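Local coordinates for Lmo2445 protein (Listeria monocytogenes EGD-e, PDB 5HZL) that is of unknown function but is a secreted, calcium-binding, internalin-like protein with leucine-rich repeats, at residues K140-N151 / I165-I176; I183-L191 / F221-F231. One frame throughout, in Å; residues are numbered along the deposited sequence.

Contact 1: K140-N151 / I165-I176; sequences KFVGMEGLVSIN and IWMNMPNLDSLI. With CA (calcium ion), chain F.
Ile-150 and Leu-175 project together from one face of the leucine-rich repeat sheet, on neighbouring parallel strands. Ile-150 CB is 3.9 Å from Leu-175 CD1. Strands 149-151 and 174-176 run in register, joined by hydrogen bonds from Ile-150 N to Ser-174 O and from Ile-176 N to Ile-150 O. Ile-150 CD1 reaches Met-169 SE at 4.0 Å and also touches Leu-172 CD1. The Met-169 and Leu-172 side chains run roughly perpendicular to Ile-150. Met-169 is a selenomethionine. With CG opposite its own carbonyl carbon (chi1 -76°) and a bend at chi3, SE comes to lie beside Leu-147 CD1 and obliquely by the Phe-141 ring, a Met-aromatic contact. Trp-166 NE1 lies near the plane of that ring at its rim, 3.5 Å from Phe-141 CD2; the Trp-166 five-membered ring is inclined 48° to it, an oblique pair. The Trp-166 N-H itself bonds to Pro-139 O. Strand 126-128 continues the sheet beside 149-151, and strand 197-199 beside 174-176. Where the strands begin, Asp-173 OD1 binds a calcium ion together with Gln-194 O. Val-148 O accepts two N-H groups in its carbonyl plane, Asp-173 N at 2.7 Å and Ser-174 N at 3.1 Å.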
loop_
_atom_site.group_PDB
_atom_site.type_symbol
_atom_site.label_atom_id
_atom_site.label_comp_id
_atom_site.label_asym_id
_atom_site.label_seq_id
_atom_site.Cartn_x
_atom_site.Cartn_y
_atom_site.Cartn_z
ATOM N N LYS A 140 7.934 -3.882 1.847
ATOM C CA LYS A 140 9.069 -3.516 2.709
ATOM C C LYS A 140 10.083 -2.582 2.027
ATOM O O LYS A 140 10.950 -2.018 2.689
ATOM C CB LYS A 140 9.789 -4.779 3.204
ATOM C CG LYS A 140 8.967 -5.648 4.147
ATOM C CD LYS A 140 9.666 -6.976 4.488
ATOM C CE LYS A 140 10.977 -6.867 5.277
ATOM N NZ LYS A 140 10.779 -6.249 6.624
ATOM N N PHE A 141 9.976 -2.437 0.711
ATOM C CA PHE A 141 10.868 -1.575 -0.081
ATOM C C PHE A 141 12.352 -1.983 -0.030
ATOM O O PHE A 141 13.235 -1.124 0.086
ATOM C CB PHE A 141 10.680 -0.098 0.296
ATOM C CG PHE A 141 9.258 0.350 0.231
ATOM C CD1 PHE A 141 8.681 0.702 -0.987
ATOM C CD2 PHE A 141 8.483 0.405 1.378
ATOM C CE1 PHE A 141 7.359 1.105 -1.059
ATOM C CE2 PHE A 141 7.159 0.809 1.318
ATOM C CZ PHE A 141 6.595 1.161 0.095
ATOM N N VAL A 142 12.630 -3.287 -0.095
ATOM C CA VAL A 142 14.020 -3.762 -0.096
ATOM C C VAL A 142 14.543 -3.449 -1.499
ATOM O O VAL A 142 13.896 -3.773 -2.499
ATOM C CB VAL A 142 14.193 -5.261 0.284
ATOM C CG1 VAL A 142 15.654 -5.688 0.159
ATOM C CG2 VAL A 142 13.689 -5.525 1.702
ATOM N N GLY A 143 15.710 -2.808 -1.539
ATOM C CA GLY A 143 16.347 -2.356 -2.776
ATOM C C GLY A 143 16.132 -0.856 -3.014
ATOM O O GLY A 143 16.780 -0.277 -3.884
HETATM N N MSE A 144 15.246 -0.230 -2.224
HETATM C CA MSE A 144 14.905 1.196 -2.333
HETATM C C MSE A 144 15.290 1.944 -1.071
HETATM O O MSE A 144 14.557 2.802 -0.584
HETATM C CB MSE A 144 13.395 1.226 -2.592
HETATM C CG MSE A 144 13.093 0.693 -3.990
HETATM SE SE MSE A 144 11.181 0.322 -4.254
HETATM C CE MSE A 144 11.147 -1.614 -3.916
ATOM N N GLU A 145 16.473 1.638 -0.546
ATOM C CA GLU A 145 16.977 2.261 0.686
ATOM C C GLU A 145 17.120 3.792 0.656
ATOM O O GLU A 145 17.222 4.423 1.707
ATOM C CB GLU A 145 18.307 1.623 1.121
ATOM C CG GLU A 145 18.228 0.171 1.634
ATOM C CD GLU A 145 17.922 -0.903 0.582
ATOM O OE1 GLU A 145 18.307 -0.744 -0.604
ATOM O OE2 GLU A 145 17.320 -1.940 0.964
ATOM N N GLY A 146 17.115 4.381 -0.534
ATOM C CA GLY A 146 17.243 5.826 -0.690
ATOM C C GLY A 146 15.960 6.630 -0.640
ATOM O O GLY A 146 16.021 7.851 -0.730
ATOM N N LEU A 147 14.810 5.963 -0.496
ATOM C CA LEU A 147 13.514 6.652 -0.436
ATOM C C LEU A 147 13.412 7.795 0.580
ATOM O O LEU A 147 13.851 7.663 1.729
ATOM C CB LEU A 147 12.378 5.657 -0.188
ATOM C CG LEU A 147 11.916 4.803 -1.374
ATOM C CD1 LEU A 147 11.005 3.665 -0.928
ATOM C CD2 LEU A 147 11.222 5.664 -2.430
ATOM N N VAL A 148 12.834 8.908 0.129
ATOM C CA VAL A 148 12.631 10.092 0.958
ATOM C C VAL A 148 11.164 10.226 1.334
ATOM O O VAL A 148 10.857 10.613 2.457
ATOM C CB VAL A 148 13.119 11.381 0.253
ATOM C CG1 VAL A 148 12.789 12.630 1.079
ATOM C CG2 VAL A 148 14.613 11.274 -0.016
ATOM N N SER A 149 10.265 9.918 0.407
ATOM C CA SER A 149 8.834 10.020 0.689
ATOM C C SER A 149 8.019 8.908 0.040
ATOM O O SER A 149 8.169 8.623 -1.141
ATOM C CB SER A 149 8.285 11.372 0.247
ATOM O OG SER A 149 8.408 11.515 -1.135
ATOM N N ILE A 150 7.150 8.319 0.860
ATOM C CA ILE A 150 6.249 7.233 0.512
ATOM C C ILE A 150 4.812 7.631 0.796
ATOM O O ILE A 150 4.480 8.058 1.901
ATOM C CB ILE A 150 6.550 6.001 1.383
ATOM C CG1 ILE A 150 7.943 5.450 1.039
ATOM C CG2 ILE A 150 5.482 4.921 1.203
ATOM C CD1 ILE A 150 8.392 4.319 1.940
ATOM N N ASN A 151 3.957 7.469 -0.201
ATOM C CA ASN A 151 2.552 7.767 -0.035
ATOM C C ASN A 151 1.761 6.496 -0.329
ATOM O O ASN A 151 1.829 5.982 -1.448
ATOM C CB ASN A 151 2.156 8.911 -0.953
ATOM C CG ASN A 151 0.705 9.325 -0.810
ATOM O OD1 ASN A 151 -0.057 8.797 -0.015
ATOM N ND2 ASN A 151 0.322 10.280 -1.603
ATOM N N ILE A 165 9.248 -2.401 10.937
ATOM C CA ILE A 165 9.378 -2.231 9.485
ATOM C C ILE A 165 9.669 -0.773 9.132
ATOM O O ILE A 165 9.367 0.154 9.896
ATOM C CB ILE A 165 8.182 -2.731 8.633
ATOM C CG1 ILE A 165 6.936 -1.853 8.773
ATOM C CG2 ILE A 165 7.877 -4.199 8.933
ATOM C CD1 ILE A 165 5.861 -2.262 7.788
ATOM N N TRP A 166 10.254 -0.616 7.952
ATOM C CA TRP A 166 10.631 0.657 7.378
ATOM C C TRP A 166 11.715 1.420 8.177
ATOM O O TRP A 166 11.745 2.659 8.212
ATOM C CB TRP A 166 9.387 1.508 7.055
ATOM C CG TRP A 166 8.350 0.783 6.197
ATOM C CD1 TRP A 166 8.595 0.003 5.097
ATOM C CD2 TRP A 166 6.921 0.868 6.309
ATOM N NE1 TRP A 166 7.417 -0.456 4.566
ATOM C CE2 TRP A 166 6.373 0.069 5.281
ATOM C CE3 TRP A 166 6.050 1.522 7.191
ATOM C CZ2 TRP A 166 4.991 -0.091 5.112
ATOM C CZ3 TRP A 166 4.682 1.361 7.022
ATOM C CH2 TRP A 166 4.167 0.558 5.988
HETATM N N MSE A 167 12.624 0.650 8.778
HETATM C CA MSE A 167 13.745 1.190 9.550
HETATM C C MSE A 167 15.037 1.007 8.806
HETATM O O MSE A 167 16.122 1.178 9.361
HETATM C CB MSE A 167 13.789 0.457 10.875
HETATM C CG MSE A 167 12.600 0.849 11.735
HETATM SE SE MSE A 167 12.796 2.728 12.284
HETATM C CE MSE A 167 14.196 2.527 13.662
ATOM N N ASN A 168 14.913 0.676 7.527
ATOM C CA ASN A 168 16.034 0.451 6.626
ATOM C C ASN A 168 16.231 1.617 5.612
ATOM O O ASN A 168 16.996 1.464 4.661
ATOM C CB ASN A 168 15.772 -0.869 5.861
ATOM C CG ASN A 168 14.455 -0.847 5.038
ATOM O OD1 ASN A 168 13.467 -0.191 5.415
ATOM N ND2 ASN A 168 14.440 -1.579 3.913
HETATM N N MSE A 169 15.551 2.757 5.820
HETATM C CA MSE A 169 15.610 3.921 4.906
HETATM C C MSE A 169 16.040 5.167 5.645
HETATM O O MSE A 169 15.196 5.945 6.091
HETATM C CB MSE A 169 14.210 4.077 4.319
HETATM C CG MSE A 169 13.958 3.009 3.251
HETATM SE SE MSE A 169 12.085 3.025 2.637
HETATM C CE MSE A 169 11.360 1.957 4.126
ATOM N N PRO A 170 17.353 5.395 5.751
ATOM C CA PRO A 170 17.865 6.543 6.526
ATOM C C PRO A 170 17.464 7.961 6.121
ATOM O O PRO A 170 17.652 8.880 6.920
ATOM C CB PRO A 170 19.394 6.371 6.452
ATOM C CG PRO A 170 19.640 5.564 5.239
ATOM C CD PRO A 170 18.456 4.661 5.093
ATOM N N ASN A 171 16.926 8.152 4.920
ATOM C CA ASN A 171 16.530 9.501 4.480
ATOM C C ASN A 171 15.037 9.727 4.400
ATOM O O ASN A 171 14.610 10.836 4.084
ATOM C CB ASN A 171 17.221 9.834 3.158
ATOM C CG ASN A 171 18.726 9.901 3.308
ATOM O OD1 ASN A 171 19.238 10.367 4.329
ATOM N ND2 ASN A 171 19.442 9.449 2.299
ATOM N N LEU A 172 14.261 8.686 4.712
ATOM C CA LEU A 172 12.807 8.750 4.688
ATOM C C LEU A 172 12.379 9.909 5.572
ATOM O O LEU A 172 12.762 9.971 6.746
ATOM C CB LEU A 172 12.210 7.429 5.188
ATOM C CG LEU A 172 10.687 7.263 5.163
ATOM C CD1 LEU A 172 10.128 7.441 3.763
ATOM C CD2 LEU A 172 10.317 5.896 5.711
ATOM N N ASP A 173 11.618 10.833 4.987
ATOM C CA ASP A 173 11.160 12.026 5.693
ATOM C C ASP A 173 9.646 12.227 5.649
ATOM O O ASP A 173 9.125 13.087 6.367
ATOM C CB ASP A 173 11.831 13.257 5.074
ATOM C CG ASP A 173 11.709 14.494 5.945
ATOM O OD1 ASP A 173 12.107 14.437 7.140
ATOM O OD2 ASP A 173 11.254 15.531 5.426
ATOM N N SER A 174 8.948 11.472 4.802
ATOM C CA SER A 174 7.492 11.585 4.699
ATOM C C SER A 174 6.875 10.205 4.469
ATOM O O SER A 174 7.249 9.510 3.532
ATOM C CB SER A 174 7.103 12.549 3.582
ATOM O OG SER A 174 5.697 12.739 3.547
ATOM N N LEU A 175 5.932 9.825 5.328
ATOM C CA LEU A 175 5.267 8.524 5.244
ATOM C C LEU A 175 3.771 8.725 5.467
ATOM O O LEU A 175 3.339 8.925 6.596
ATOM C CB LEU A 175 5.862 7.572 6.294
ATOM C CG LEU A 175 5.294 6.159 6.409
ATOM C CD1 LEU A 175 5.501 5.411 5.107
ATOM C CD2 LEU A 175 5.946 5.423 7.565
ATOM N N ILE A 176 2.989 8.658 4.391
ATOM C CA ILE A 176 1.543 8.869 4.453
ATOM C C ILE A 176 0.840 7.512 4.417
ATOM O O ILE A 176 0.953 6.787 3.427
ATOM C CB ILE A 176 1.045 9.732 3.263
ATOM C CG1 ILE A 176 2.013 10.893 2.923
ATOM C CG2 ILE A 176 -0.386 10.207 3.503
ATOM C CD1 ILE A 176 2.287 11.886 4.025
HETATM CA CA CA F . 14.079 14.326 8.825
#

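Contact 2: I183-L191 / F221-F231; sequences ISIPEDIFL and FVPFIYQALDF. With CA (calcium ion), chain D.
This contact joins the C-terminal end of the leucine-rich repeat region to the C-terminal domain, with a calcium site at its edge. The 183-191 segment runs into helix 187-191, with Pro-186 at the N-cap position. It packs on the segment that holds helix 223-227. Two hydrogen bonds tie the segments, one between backbones and one from a backbone N-H to a side-chain amide. Phe-224 N reaches Ile-183 O at 2.9 Å from above the carbonyl plane, and the bond is bent to 134°. Gln-227 is extended beyond CG, and this puts OE1 2.7 Å from Ile-185 N. The Ser-184 hydroxyl bonds elsewhere, to Ile-161 O. Ile-185 touches two rings with different branches. Its CG1 is 3.5 Å from Phe-224 CD2, and its CG2 is 4.0 Å from Phe-231 CE1. Phe-190 CB meets the Phe-231 ring at its edge, and Leu-191 CD2 comes in obliquely, 3.6 Å from Phe-231 CE2. Outside the two segments, the Phe-231 ring stacks with Tyr-288. At the other end, Ile-183 CD1 touches the Phe-221 ring and Pro-223 CD. Tyr-292 of strand 290-298 packs against Ile-183 and Phe-224. Glu-187 points toward the 221-231 segment; CG lies beside the backbone N (chi1 -68°), and from there the chain runs out straight. Its OE1 is 2.7 Å from Asp-230 OD2, and the two carboxylate planes are 45° apart. Asp-230 is a known ligand of this calcium site but does not bind the ion in this chain. Here Glu-163 shares the ion with Glu-187, whose OE2 is 2.6 Å from the metal.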
loop_
_atom_site.group_PDB
_atom_site.type_symbol
_atom_site.label_atom_id
_atom_site.label_comp_id
_atom_site.label_asym_id
_atom_site.label_seq_id
_atom_site.Cartn_x
_atom_site.Cartn_y
_atom_site.Cartn_z
ATOM N N ILE A 183 -4.346 -2.983 11.755
ATOM C CA ILE A 183 -4.768 -3.222 13.140
ATOM C C ILE A 183 -3.595 -3.046 14.092
ATOM O O ILE A 183 -3.664 -3.398 15.267
ATOM C CB ILE A 183 -5.330 -4.653 13.321
ATOM C CG1 ILE A 183 -4.231 -5.726 13.171
ATOM C CG2 ILE A 183 -6.460 -4.881 12.332
ATOM C CD1 ILE A 183 -4.668 -7.124 13.526
ATOM N N SER A 184 -2.533 -2.468 13.571
ATOM C CA SER A 184 -1.311 -2.306 14.301
ATOM C C SER A 184 -0.625 -1.037 13.822
ATOM O O SER A 184 -0.961 -0.519 12.756
ATOM C CB SER A 184 -0.471 -3.535 13.968
ATOM O OG SER A 184 0.843 -3.463 14.472
ATOM N N ILE A 185 0.337 -0.556 14.603
ATOM C CA ILE A 185 1.075 0.641 14.272
ATOM C C ILE A 185 2.565 0.341 14.058
ATOM O O ILE A 185 3.157 -0.429 14.830
ATOM C CB ILE A 185 0.972 1.682 15.418
ATOM C CG1 ILE A 185 -0.492 2.031 15.707
ATOM C CG2 ILE A 185 1.761 2.962 15.103
ATOM C CD1 ILE A 185 -0.683 3.061 16.812
ATOM N N PRO A 186 3.178 0.936 13.005
ATOM C CA PRO A 186 4.624 0.793 12.818
ATOM C C PRO A 186 5.275 1.778 13.806
ATOM O O PRO A 186 5.652 2.884 13.437
ATOM C CB PRO A 186 4.836 1.205 11.364
ATOM C CG PRO A 186 3.710 2.118 11.060
ATOM C CD PRO A 186 2.553 1.675 11.894
ATOM N N GLU A 187 5.380 1.361 15.063
ATOM C CA GLU A 187 5.918 2.218 16.122
ATOM C C GLU A 187 7.305 2.803 15.947
ATOM O O GLU A 187 7.474 4.010 16.083
ATOM C CB GLU A 187 5.874 1.514 17.479
ATOM C CG GLU A 187 4.471 1.298 18.002
ATOM C CD GLU A 187 4.455 0.814 19.433
ATOM O OE1 GLU A 187 3.446 1.090 20.114
ATOM O OE2 GLU A 187 5.448 0.188 19.891
ATOM N N ASP A 188 8.290 1.956 15.666
ATOM C CA ASP A 188 9.670 2.429 15.536
ATOM C C ASP A 188 9.842 3.671 14.671
ATOM O O ASP A 188 10.404 4.669 15.134
ATOM C CB ASP A 188 10.608 1.332 15.011
ATOM C CG ASP A 188 10.797 0.177 15.987
ATOM O OD1 ASP A 188 10.004 0.008 16.932
ATOM O OD2 ASP A 188 11.770 -0.576 15.783
ATOM N N ILE A 189 9.338 3.611 13.439
ATOM C CA ILE A 189 9.478 4.720 12.498
ATOM C C ILE A 189 8.796 6.007 12.985
ATOM O O ILE A 189 9.371 7.089 12.822
ATOM C CB ILE A 189 9.044 4.323 11.060
ATOM C CG1 ILE A 189 9.563 5.324 10.019
ATOM C CG2 ILE A 189 7.541 4.116 10.961
ATOM C CD1 ILE A 189 11.079 5.415 9.950
ATOM N N PHE A 190 7.605 5.915 13.587
ATOM C CA PHE A 190 6.953 7.128 14.093
ATOM C C PHE A 190 7.652 7.714 15.319
ATOM O O PHE A 190 7.664 8.930 15.494
ATOM C CB PHE A 190 5.466 6.940 14.401
ATOM C CG PHE A 190 4.620 6.628 13.203
ATOM C CD1 PHE A 190 4.712 7.391 12.040
ATOM C CD2 PHE A 190 3.655 5.651 13.266
ATOM C CE1 PHE A 190 3.919 7.119 10.939
ATOM C CE2 PHE A 190 2.848 5.384 12.168
ATOM C CZ PHE A 190 2.979 6.118 11.001
ATOM N N LEU A 191 8.233 6.854 16.152
ATOM C CA LEU A 191 8.937 7.289 17.367
ATOM C C LEU A 191 10.393 7.695 17.154
ATOM O O LEU A 191 10.982 8.310 18.040
ATOM C CB LEU A 191 8.879 6.199 18.441
ATOM C CG LEU A 191 7.487 5.782 18.918
ATOM C CD1 LEU A 191 7.633 4.659 19.935
ATOM C CD2 LEU A 191 6.711 6.954 19.504
ATOM N N PHE A 221 -8.244 -9.707 18.892
ATOM C CA PHE A 221 -6.816 -9.293 18.778
ATOM C C PHE A 221 -6.735 -7.936 18.099
ATOM O O PHE A 221 -6.918 -7.858 16.879
ATOM C CB PHE A 221 -6.032 -10.353 17.984
ATOM C CG PHE A 221 -4.590 -10.009 17.735
ATOM C CD1 PHE A 221 -3.663 -10.047 18.763
ATOM C CD2 PHE A 221 -4.143 -9.696 16.452
ATOM C CE1 PHE A 221 -2.329 -9.747 18.532
ATOM C CE2 PHE A 221 -2.809 -9.398 16.215
ATOM C CZ PHE A 221 -1.902 -9.422 17.256
ATOM N N VAL A 222 -6.464 -6.877 18.877
ATOM C CA VAL A 222 -6.407 -5.516 18.337
ATOM C C VAL A 222 -5.227 -4.733 18.917
ATOM O O VAL A 222 -5.403 -3.918 19.837
ATOM C CB VAL A 222 -7.720 -4.743 18.639
ATOM C CG1 VAL A 222 -7.786 -3.473 17.776
ATOM C CG2 VAL A 222 -8.954 -5.600 18.366
ATOM N N PRO A 223 -4.016 -4.957 18.379
ATOM C CA PRO A 223 -2.829 -4.265 18.874
ATOM C C PRO A 223 -2.890 -2.746 18.868
ATOM O O PRO A 223 -2.287 -2.117 19.733
ATOM C CB PRO A 223 -1.728 -4.750 17.940
ATOM C CG PRO A 223 -2.165 -6.100 17.555
ATOM C CD PRO A 223 -3.652 -6.004 17.410
ATOM N N PHE A 224 -3.613 -2.178 17.907
ATOM C CA PHE A 224 -3.742 -0.727 17.782
ATOM C C PHE A 224 -4.230 -0.062 19.072
ATOM O O PHE A 224 -3.721 0.992 19.457
ATOM C CB PHE A 224 -4.686 -0.376 16.616
ATOM C CG PHE A 224 -4.877 1.107 16.420
ATOM C CD1 PHE A 224 -5.892 1.781 17.084
ATOM C CD2 PHE A 224 -4.033 1.831 15.581
ATOM C CE1 PHE A 224 -6.061 3.143 16.918
ATOM C CE2 PHE A 224 -4.203 3.193 15.410
ATOM C CZ PHE A 224 -5.216 3.850 16.081
ATOM N N ILE A 225 -5.216 -0.680 19.724
ATOM C CA ILE A 225 -5.783 -0.150 20.970
ATOM C C ILE A 225 -4.713 0.140 22.025
ATOM O O ILE A 225 -4.720 1.191 22.666
ATOM C CB ILE A 225 -6.844 -1.115 21.560
ATOM C CG1 ILE A 225 -8.068 -1.170 20.640
ATOM C CG2 ILE A 225 -7.303 -0.660 22.944
ATOM C CD1 ILE A 225 -9.107 -2.195 21.044
ATOM N N TYR A 226 -3.786 -0.786 22.181
ATOM C CA TYR A 226 -2.743 -0.652 23.175
ATOM C C TYR A 226 -1.570 0.206 22.710
ATOM O O TYR A 226 -1.055 1.006 23.475
ATOM C CB TYR A 226 -2.298 -2.046 23.598
ATOM C CG TYR A 226 -3.444 -2.881 24.124
ATOM C CD1 TYR A 226 -4.264 -3.594 23.255
ATOM C CD2 TYR A 226 -3.707 -2.964 25.490
ATOM C CE1 TYR A 226 -5.311 -4.361 23.732
ATOM C CE2 TYR A 226 -4.749 -3.738 25.979
ATOM C CZ TYR A 226 -5.549 -4.433 25.096
ATOM O OH TYR A 226 -6.587 -5.206 25.553
ATOM N N GLN A 227 -1.151 0.037 21.463
ATOM C CA GLN A 227 -0.038 0.807 20.891
ATOM C C GLN A 227 -0.331 2.309 20.849
ATOM O O GLN A 227 0.579 3.122 20.992
ATOM C CB GLN A 227 0.281 0.291 19.497
ATOM C CG GLN A 227 0.810 -1.133 19.504
ATOM C CD GLN A 227 0.996 -1.720 18.115
ATOM O OE1 GLN A 227 0.224 -1.459 17.189
ATOM N NE2 GLN A 227 2.014 -2.535 17.972
ATOM N N ALA A 228 -1.600 2.670 20.675
ATOM C CA ALA A 228 -2.014 4.075 20.642
ATOM C C ALA A 228 -1.506 4.846 21.862
ATOM O O ALA A 228 -1.189 6.032 21.762
ATOM C CB ALA A 228 -3.532 4.178 20.557
ATOM N N LEU A 229 -1.411 4.152 23.000
ATOM C CA LEU A 229 -0.937 4.732 24.265
ATOM C C LEU A 229 0.490 5.263 24.207
ATOM O O LEU A 229 0.844 6.131 24.991
ATOM C CB LEU A 229 -1.108 3.736 25.412
ATOM C CG LEU A 229 -2.570 3.345 25.655
ATOM C CD1 LEU A 229 -2.671 2.262 26.717
ATOM C CD2 LEU A 229 -3.421 4.557 26.018
ATOM N N ASP A 230 1.299 4.755 23.280
ATOM C CA ASP A 230 2.676 5.231 23.101
ATOM C C ASP A 230 2.713 6.569 22.335
ATOM O O ASP A 230 3.794 7.085 22.032
ATOM C CB ASP A 230 3.520 4.170 22.375
ATOM C CG ASP A 230 3.652 2.873 23.168
ATOM O OD1 ASP A 230 3.276 2.835 24.356
ATOM O OD2 ASP A 230 4.152 1.883 22.609
ATOM N N PHE A 231 1.525 7.104 22.025
ATOM C CA PHE A 231 1.362 8.366 21.313
ATOM C C PHE A 231 0.391 9.336 22.009
ATOM O O PHE A 231 0.298 10.478 21.584
ATOM C CB PHE A 231 0.879 8.092 19.874
ATOM C CG PHE A 231 1.823 7.230 19.070
ATOM C CD1 PHE A 231 1.715 5.839 19.091
ATOM C CD2 PHE A 231 2.832 7.802 18.294
ATOM C CE1 PHE A 231 2.594 5.040 18.368
ATOM C CE2 PHE A 231 3.712 7.002 17.566
ATOM C CZ PHE A 231 3.591 5.621 17.607
HETATM CA CA CA D . 5.373 -1.457 21.849
#

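In the fold
Contact 1 is internal to the repeat sheet, and contact 2 joins the repeat region to the C-terminal domain. Contact 1 is partly buried and combines a regular backbone ladder with an apolar face. Contact 2 has a larger share of buried residues, although its centre lies farther from the centre of the chain. It has no strand pairing and relies on side-chain packing, one backbone bond, one amide and a close acid pair. Each includes one calcium ligand, and the ions differ. The contacts meet directly: helix 187-191 of contact 2 lays Ile-189 against Leu-175 and the backbone of Trp-166 in contact 1, and Met-167 SE touches Asp-188 CB. Their centres are about 19 Å apart.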